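Local coordinates for uncharacterized protein (Klebsiella pneumoniae, PDB 2A2L) that is of unknown function but belongs to the HbpS-like family of haem-degrading proteins and may bind haem or a related ligand, at residues I31-V36 / Q131-C136; Q8-T13 / Q115-V120. All blocks are in the same frame, centred on the assembly; numbering follows the deposited sequence.

Contact 1: residues I31-V36 / Q131-C136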
ATOM      1  N   ILE A  31      -6.596 -36.533   8.740  1.00 30.40           N
ATOM      2  CA  ILE A  31      -6.984 -35.781   9.937  1.00 30.15           C
ATOM      3  C   ILE A  31      -8.106 -34.770   9.659  1.00 29.95           C
ATOM      4  O   ILE A  31      -8.362 -33.864  10.473  1.00 29.89           O
ATOM      5  CB  ILE A  31      -5.788 -35.118  10.669  1.00 30.16           C
ATOM      6  CG1 ILE A  31      -4.924 -34.305   9.706  1.00 30.22           C
ATOM      7  CG2 ILE A  31      -4.990 -36.151  11.412  1.00 30.14           C
ATOM      8  CD1 ILE A  31      -4.315 -33.053  10.330  1.00 36.58           C
ATOM      9  N   ASN A  32      -8.748 -34.954   8.496  1.00 29.64           N
ATOM     10  CA  ASN A  32     -10.028 -34.348   8.133  1.00 29.32           C
ATOM     11  C   ASN A  32      -9.979 -32.843   8.102  1.00 29.08           C
ATOM     12  O   ASN A  32     -10.842 -32.183   8.682  1.00 29.04           O
ATOM     13  CB  ASN A  32     -11.146 -34.796   9.068  1.00 29.35           C
ATOM     14  CG  ASN A  32     -11.787 -36.095   8.628  1.00 29.56           C
ATOM     15  OD1 ASN A  32     -12.065 -36.961   9.458  1.00 45.07           O
ATOM     16  ND2 ASN A  32     -12.042 -36.236   7.324  1.00 41.37           N
ATOM     17  N   VAL A  33      -8.963 -32.304   7.431  1.00 28.72           N
ATOM     18  CA  VAL A  33      -8.779 -30.866   7.362  1.00 28.35           C
ATOM     19  C   VAL A  33      -8.345 -30.420   5.952  1.00 28.07           C
ATOM     20  O   VAL A  33      -7.645 -31.136   5.255  1.00 28.06           O
ATOM     21  CB  VAL A  33      -7.858 -30.341   8.545  1.00 28.37           C
ATOM     22  CG1 VAL A  33      -6.375 -30.627   8.306  1.00 28.37           C
ATOM     23  CG2 VAL A  33      -8.082 -28.840   8.808  1.00 28.46           C
ATOM     24  N   ALA A  34      -8.776 -29.234   5.537  1.00 27.68           N
ATOM     25  CA  ALA A  34      -8.359 -28.646   4.268  1.00 27.26           C
ATOM     26  C   ALA A  34      -7.424 -27.461   4.486  1.00 27.00           C
ATOM     27  O   ALA A  34      -7.792 -26.470   5.120  1.00 26.96           O
ATOM     28  CB  ALA A  34      -9.559 -28.211   3.486  1.00 27.28           C
ATOM     29  N   VAL A  35      -6.212 -27.561   3.947  1.00 26.61           N
ATOM     30  CA  VAL A  35      -5.213 -26.517   4.153  1.00 26.18           C
ATOM     31  C   VAL A  35      -4.658 -25.900   2.873  1.00 25.95           C
ATOM     32  O   VAL A  35      -4.697 -26.519   1.818  1.00 25.86           O
ATOM     33  CB  VAL A  35      -4.066 -26.992   5.061  1.00 26.20           C
ATOM     34  CG1 VAL A  35      -4.603 -27.448   6.420  1.00 26.07           C
ATOM     35  CG2 VAL A  35      -3.255 -28.067   4.394  1.00 26.10           C
ATOM     36  N   VAL A  36      -4.122 -24.680   2.982  1.00 25.61           N
ATOM     37  CA  VAL A  36      -3.092 -24.198   2.042  1.00 25.25           C
ATOM     38  C   VAL A  36      -1.657 -24.650   2.397  1.00 25.05           C
ATOM     39  O   VAL A  36      -1.271 -24.626   3.559  1.00 25.01           O
ATOM     40  CB  VAL A  36      -3.182 -22.685   1.866  1.00 25.27           C
ATOM     41  CG1 VAL A  36      -2.422 -22.204   0.606  1.00 25.08           C
ATOM     42  CG2 VAL A  36      -4.646 -22.283   1.791  1.00 25.32           C
ATOM     43  N   GLN A 131       1.244 -27.016  12.040  1.00 29.67           N
ATOM     44  CA  GLN A 131       2.616 -27.290  12.385  1.00 29.91           C
ATOM     45  C   GLN A 131       2.951 -28.788  12.215  1.00 30.06           C
ATOM     46  O   GLN A 131       4.082 -29.139  11.879  1.00 30.08           O
ATOM     47  CB  GLN A 131       2.864 -26.816  13.811  1.00 29.83           C
ATOM     48  CG  GLN A 131       4.304 -26.548  14.105  1.00 29.96           C
ATOM     49  CD  GLN A 131       4.582 -26.484  15.588  1.00 41.03           C
ATOM     50  OE1 GLN A 131       3.787 -25.928  16.369  1.00 28.36           O
ATOM     51  NE2 GLN A 131       5.726 -27.051  15.992  1.00 32.28           N
ATOM     52  N   LEU A 132       1.948 -29.638  12.440  1.00 30.30           N
ATOM     53  CA  LEU A 132       2.046 -31.100  12.318  1.00 30.53           C
ATOM     54  C   LEU A 132       2.170 -31.474  10.840  1.00 30.69           C
ATOM     55  O   LEU A 132       2.806 -32.468  10.488  1.00 30.66           O
ATOM     56  CB  LEU A 132       0.793 -31.768  12.926  1.00 30.49           C
ATOM     57  CG  LEU A 132       0.563 -33.291  12.754  1.00 30.45           C
ATOM     58  CD1 LEU A 132      -0.109 -33.914  13.998  1.00 25.81           C
ATOM     59  CD2 LEU A 132      -0.295 -33.638  11.542  1.00 33.45           C
ATOM     60  N   LEU A 133       1.537 -30.667   9.991  1.00 30.96           N
ATOM     61  CA  LEU A 133       1.511 -30.909   8.562  1.00 31.24           C
ATOM     62  C   LEU A 133       2.743 -30.288   7.940  1.00 31.47           C
ATOM     63  O   LEU A 133       3.171 -30.683   6.856  1.00 31.54           O
ATOM     64  CB  LEU A 133       0.253 -30.303   7.942  1.00 31.21           C
ATOM     65  CG  LEU A 133      -1.087 -30.883   8.369  1.00 31.14           C
ATOM     66  CD1 LEU A 133      -2.182 -30.124   7.728  1.00 15.26           C
ATOM     67  CD2 LEU A 133      -1.184 -32.349   8.014  1.00 27.62           C
ATOM     68  N   ALA A 134       3.309 -29.311   8.644  1.00 31.78           N
ATOM     69  CA  ALA A 134       4.521 -28.657   8.220  1.00 32.08           C
ATOM     70  C   ALA A 134       5.723 -29.557   8.474  1.00 32.31           C
ATOM     71  O   ALA A 134       6.583 -29.675   7.605  1.00 32.32           O
ATOM     72  CB  ALA A 134       4.670 -27.318   8.917  1.00 32.05           C
ATOM     73  N   GLN A 135       5.767 -30.201   9.644  1.00 32.64           N
ATOM     74  CA  GLN A 135       6.790 -31.220   9.950  1.00 33.05           C
ATOM     75  C   GLN A 135       6.658 -32.444   9.043  1.00 33.27           C
ATOM     76  O   GLN A 135       7.639 -32.986   8.582  1.00 33.30           O
ATOM     77  CB  GLN A 135       6.723 -31.648  11.421  1.00 32.95           C
ATOM     78  CG  GLN A 135       7.967 -32.403  11.937  1.00 33.11           C
ATOM     79  CD  GLN A 135       9.293 -31.618  11.804  1.00 43.32           C
ATOM     80  OE1 GLN A 135      10.281 -32.116  11.238  1.00 26.13           O
ATOM     81  NE2 GLN A 135       9.316 -30.398  12.340  1.00 43.81           N
ATOM     82  N   CYS A 136       5.419 -32.841   8.800  1.00 33.72           N
ATOM     83  CA  CYS A 136       5.041 -33.852   7.841  1.00 34.00           C
ATOM     84  C   CYS A 136       5.661 -33.629   6.464  1.00 34.19           C
ATOM     85  O   CYS A 136       6.145 -34.565   5.860  1.00 34.18           O
ATOM     86  CB  CYS A 136       3.516 -33.849   7.765  1.00 34.00           C
ATOM     87  SG  CYS A 136       2.718 -34.695   6.381  1.00 34.21           S
TER
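Leu133 of helix 127-143 pushes its isobutyl group between Ile31 and Val35, two residues of the loop that joins helix 14-30 to strand 36-41, and carries most of the contact. The interaction is wholly apolar, made by methyl groups. The two methyl branches of Leu133 divide the work. CD1 of Leu133 goes to the strand end of the loop, 3.8 Å from Val35 CG1 and 4.1 Å from Val35 CG2, so that a single methyl meets both prongs of the valine, tip to tip. CD2 of Leu133 turns to the helix end and meets Ile31 CD1 at 4.0 Å, again end to end. CG of Leu133 stands anti to its carbonyl carbon (chi1 -65°) and CD1 extends the chain beyond CG (chi2 177°), which carries it towards Val35, while CD2 branches off towards Ile31. Between these two touches Val33 adds a looser one, its CG1 lying 4.3 Å from Leu133 CD1.

A further apolar touch lies nearer the surface, where Leu132 CD2 comes within 4.2 Å of the same Ile31 CD1. The isoleucine methyl is thus shared by two successive leucines. Lys27 of helix 14-30 packs against both leucines, and Ala28 against Leu133.

The backbone on the loop side is organised by hydrogen bonds of its own. Helix 14-30 ends in a Schellman motif, with Asn32 at positive phi as the C-prime residue, Val33 N bonded to Ala28 O and Asn32 N to Thr29 O. From there Val33 and Val35 alternate with Ala34, which points away from helix 127-143, as the chain approaches strand 36-41. The result is a helix-to-strand connection in an alpha+beta fold built round an antiparallel sheet, starting from a Schellman motif and packed against the C-terminal helix.

Contact 2: residues Q8-T13 / Q115-V120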
ATOM      1  N   GLN A   8      28.754 -20.344  -1.942  1.00 35.38           N
ATOM      2  CA  GLN A   8      27.932 -21.430  -2.477  1.00 35.28           C
ATOM      3  C   GLN A   8      26.827 -21.797  -1.498  1.00 35.16           C
ATOM      4  O   GLN A   8      27.093 -22.040  -0.323  1.00 35.21           O
ATOM      5  CB  GLN A   8      28.785 -22.666  -2.733  1.00 35.26           C
ATOM      6  CG  GLN A   8      29.409 -22.698  -4.097  1.00 35.33           C
ATOM      7  CD  GLN A   8      30.854 -23.179  -4.067  1.00 49.93           C
ATOM      8  OE1 GLN A   8      31.321 -23.729  -3.063  1.00 54.69           O
ATOM      9  NE2 GLN A   8      31.569 -22.979  -5.174  1.00 42.52           N
ATOM     10  N   VAL A   9      25.589 -21.821  -1.986  1.00 35.00           N
ATOM     11  CA  VAL A   9      24.423 -22.158  -1.161  1.00 34.83           C
ATOM     12  C   VAL A   9      23.460 -23.084  -1.889  1.00 34.71           C
ATOM     13  O   VAL A   9      23.349 -23.062  -3.123  1.00 34.69           O
ATOM     14  CB  VAL A   9      23.630 -20.920  -0.676  1.00 34.82           C
ATOM     15  CG1 VAL A   9      24.355 -20.239   0.454  1.00 34.90           C
ATOM     16  CG2 VAL A   9      23.352 -19.950  -1.824  1.00 34.84           C
ATOM     17  N   GLN A  10      22.770 -23.888  -1.095  1.00 34.51           N
ATOM     18  CA  GLN A  10      21.747 -24.787  -1.572  1.00 34.34           C
ATOM     19  C   GLN A  10      20.336 -24.188  -1.470  1.00 34.19           C
ATOM     20  O   GLN A  10      19.969 -23.603  -0.460  1.00 34.11           O
ATOM     21  CB  GLN A  10      21.832 -26.088  -0.792  1.00 34.34           C
ATOM     22  CG  GLN A  10      21.490 -27.297  -1.620  1.00 34.46           C
ATOM     23  CD  GLN A  10      22.686 -27.923  -2.303  1.00 55.92           C
ATOM     24  OE1 GLN A  10      22.532 -28.752  -3.210  1.00 52.22           O
ATOM     25  NE2 GLN A  10      23.891 -27.532  -1.873  1.00 57.73           N
ATOM     26  N   THR A  11      19.576 -24.331  -2.552  1.00 34.00           N
ATOM     27  CA  THR A  11      18.177 -23.951  -2.607  1.00 33.82           C
ATOM     28  C   THR A  11      17.295 -25.203  -2.804  1.00 33.68           C
ATOM     29  O   THR A  11      17.684 -26.146  -3.491  1.00 33.68           O
ATOM     30  CB  THR A  11      17.937 -22.851  -3.701  1.00 33.85           C
ATOM     31  OG1 THR A  11      16.638 -22.246  -3.539  1.00 33.90           O
ATOM     32  CG2 THR A  11      18.089 -23.399  -5.124  1.00 33.87           C
ATOM     33  N   ILE A  12      16.126 -25.229  -2.178  1.00 33.46           N
ATOM     34  CA  ILE A  12      15.145 -26.282  -2.468  1.00 33.23           C
ATOM     35  C   ILE A  12      14.537 -26.074  -3.873  1.00 33.11           C
ATOM     36  O   ILE A  12      14.578 -24.964  -4.427  1.00 33.08           O
ATOM     37  CB  ILE A  12      14.059 -26.437  -1.325  1.00 33.23           C
ATOM     38  CG1 ILE A  12      13.280 -27.759  -1.456  1.00 33.31           C
ATOM     39  CG2 ILE A  12      13.123 -25.235  -1.253  1.00 33.12           C
ATOM     40  CD1 ILE A  12      12.542 -28.230  -0.185  1.00 33.10           C
ATOM     41  N   THR A  13      14.003 -27.152  -4.440  1.00 32.89           N
ATOM     42  CA  THR A  13      13.538 -27.181  -5.812  1.00 32.72           C
ATOM     43  C   THR A  13      12.015 -27.324  -5.877  1.00 32.67           C
ATOM     44  O   THR A  13      11.357 -27.654  -4.888  1.00 32.63           O
ATOM     45  CB  THR A  13      14.163 -28.371  -6.586  1.00 32.80           C
ATOM     46  OG1 THR A  13      13.859 -29.599  -5.901  1.00 32.64           O
ATOM     47  CG2 THR A  13      15.691 -28.197  -6.727  1.00 32.64           C
ATOM     48  N   GLN A 115      22.075 -26.002   6.950  1.00 27.86           N
ATOM     49  CA  GLN A 115      21.840 -24.873   6.070  1.00 27.78           C
ATOM     50  C   GLN A 115      20.360 -24.798   5.766  1.00 27.71           C
ATOM     51  O   GLN A 115      19.694 -25.832   5.613  1.00 27.70           O
ATOM     52  CB  GLN A 115      22.591 -25.085   4.765  1.00 27.84           C
ATOM     53  CG  GLN A 115      22.899 -23.821   3.978  1.00 27.85           C
ATOM     54  CD  GLN A 115      23.272 -24.150   2.552  1.00 33.68           C
ATOM     55  OE1 GLN A 115      23.174 -23.311   1.665  1.00 15.54           O
ATOM     56  NE2 GLN A 115      23.688 -25.392   2.321  1.00 40.39           N
ATOM     57  N   VAL A 116      19.851 -23.575   5.662  1.00 27.59           N
ATOM     58  CA  VAL A 116      18.431 -23.341   5.407  1.00 27.44           C
ATOM     59  C   VAL A 116      18.220 -23.124   3.910  1.00 27.38           C
ATOM     60  O   VAL A 116      18.648 -22.126   3.338  1.00 27.38           O
ATOM     61  CB  VAL A 116      17.917 -22.151   6.258  1.00 27.47           C
ATOM     62  CG1 VAL A 116      16.608 -21.568   5.724  1.00 27.38           C
ATOM     63  CG2 VAL A 116      17.771 -22.570   7.700  1.00 27.35           C
ATOM     64  N   ILE A 117      17.574 -24.078   3.265  1.00 27.29           N
ATOM     65  CA  ILE A 117      17.536 -24.083   1.809  1.00 27.21           C
ATOM     66  C   ILE A 117      16.227 -23.502   1.258  1.00 27.17           C
ATOM     67  O   ILE A 117      15.983 -23.494   0.039  1.00 27.17           O
ATOM     68  CB  ILE A 117      17.811 -25.502   1.238  1.00 27.22           C
ATOM     69  CG1 ILE A 117      16.723 -26.490   1.661  1.00 27.13           C
ATOM     70  CG2 ILE A 117      19.178 -26.005   1.685  1.00 27.17           C
ATOM     71  CD1 ILE A 117      16.734 -27.754   0.856  1.00 23.19           C
ATOM     72  N   GLY A 118      15.398 -23.002   2.169  1.00 27.09           N
ATOM     73  CA  GLY A 118      14.015 -22.688   1.865  1.00 27.01           C
ATOM     74  C   GLY A 118      13.175 -22.830   3.110  1.00 26.97           C
ATOM     75  O   GLY A 118      13.719 -22.968   4.209  1.00 26.95           O
ATOM     76  N   ALA A 119      11.855 -22.788   2.938  1.00 26.93           N
ATOM     77  CA  ALA A 119      10.922 -23.058   4.024  1.00 26.89           C
ATOM     78  C   ALA A 119       9.543 -23.456   3.530  1.00 26.88           C
ATOM     79  O   ALA A 119       9.207 -23.253   2.361  1.00 26.90           O
ATOM     80  CB  ALA A 119      10.800 -21.858   4.907  1.00 26.91           C
ATOM     81  N   VAL A 120       8.750 -24.020   4.438  1.00 26.83           N
ATOM     82  CA  VAL A 120       7.374 -24.404   4.151  1.00 26.77           C
ATOM     83  C   VAL A 120       6.427 -23.644   5.074  1.00 26.78           C
ATOM     84  O   VAL A 120       6.842 -23.088   6.084  1.00 26.70           O
ATOM     85  CB  VAL A 120       7.148 -25.965   4.279  1.00 26.85           C
ATOM     86  CG1 VAL A 120       8.143 -26.757   3.413  1.00 26.69           C
ATOM     87  CG2 VAL A 120       7.245 -26.432   5.749  1.00 26.76           C
TER
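A parallel strand pairing, short and irregular, joins strand 6-12 to the start of strand 116-123; the axes of the paired segments come within 4.8 Å at 23°. Its backbone link runs from Ile12 N to Ile117 O, 2.8 Å long and nearly straight. The same oxygen receives a CA-H...O contact from Thr11.

Two residues earlier, a side chain stands in for a main-chain acceptor. Gln115, its chain extended with CG anti to the backbone N (chi1 -157°), reaches across so that OE1 accepts Gln10 N at 2.8 Å, the donor tilted 21° from the amide carbonyl plane. That oxygen also lies against Val9, 3.4 Å from Val9 CB, while NE2 of Gln115 sits 3.7 Å from Gln10 CB.

Strand 6-12 continues the sheet beyond the chain: Gln8 to Thr11 form an antiparallel ladder with a strand of the second subunit, whose Ser6 OG bonds Gln10 OE1. On this chain, Thr11 OG1 is hydrogen-bonded to Arg42 N.

Ile117 supplies most of the apolar contact between the two strands. Its CG2 presses on Gln10 CB at 3.6 Å, and the side chains of Ile117 and Ile12 cross at about a right angle, with Ile117 CD1 3.7 Å from Ile12 CB. Phe141 of helix 127-143 packs on both isoleucines. Next to them, Gly118 brings its CA to 4.1 Å from Ile12 CG2.

In the fold
Contacts 1 and 2 lie on opposite sides of the chain's centre, their centres about 22 Å apart, and their segments alternate along the sequence. Helix 14-30 connects 8-13 to 31-36, whereas 115-120 leads through the rest of strand 116-123 into the helix that carries 131-136. The two also meet directly, Ala134 O lying 3.8 Å from Val120 CG2. Helix 127-143 serves both: its Leu132 and Leu133 face the loop of contact 1, while Phe141, further along, packs on the isoleucines of contact 2. Contact 1 is internal to the subunit, but contact 2 borders a neighbouring copy within the eight-chain assembly. Neither contact includes an identified ligand site.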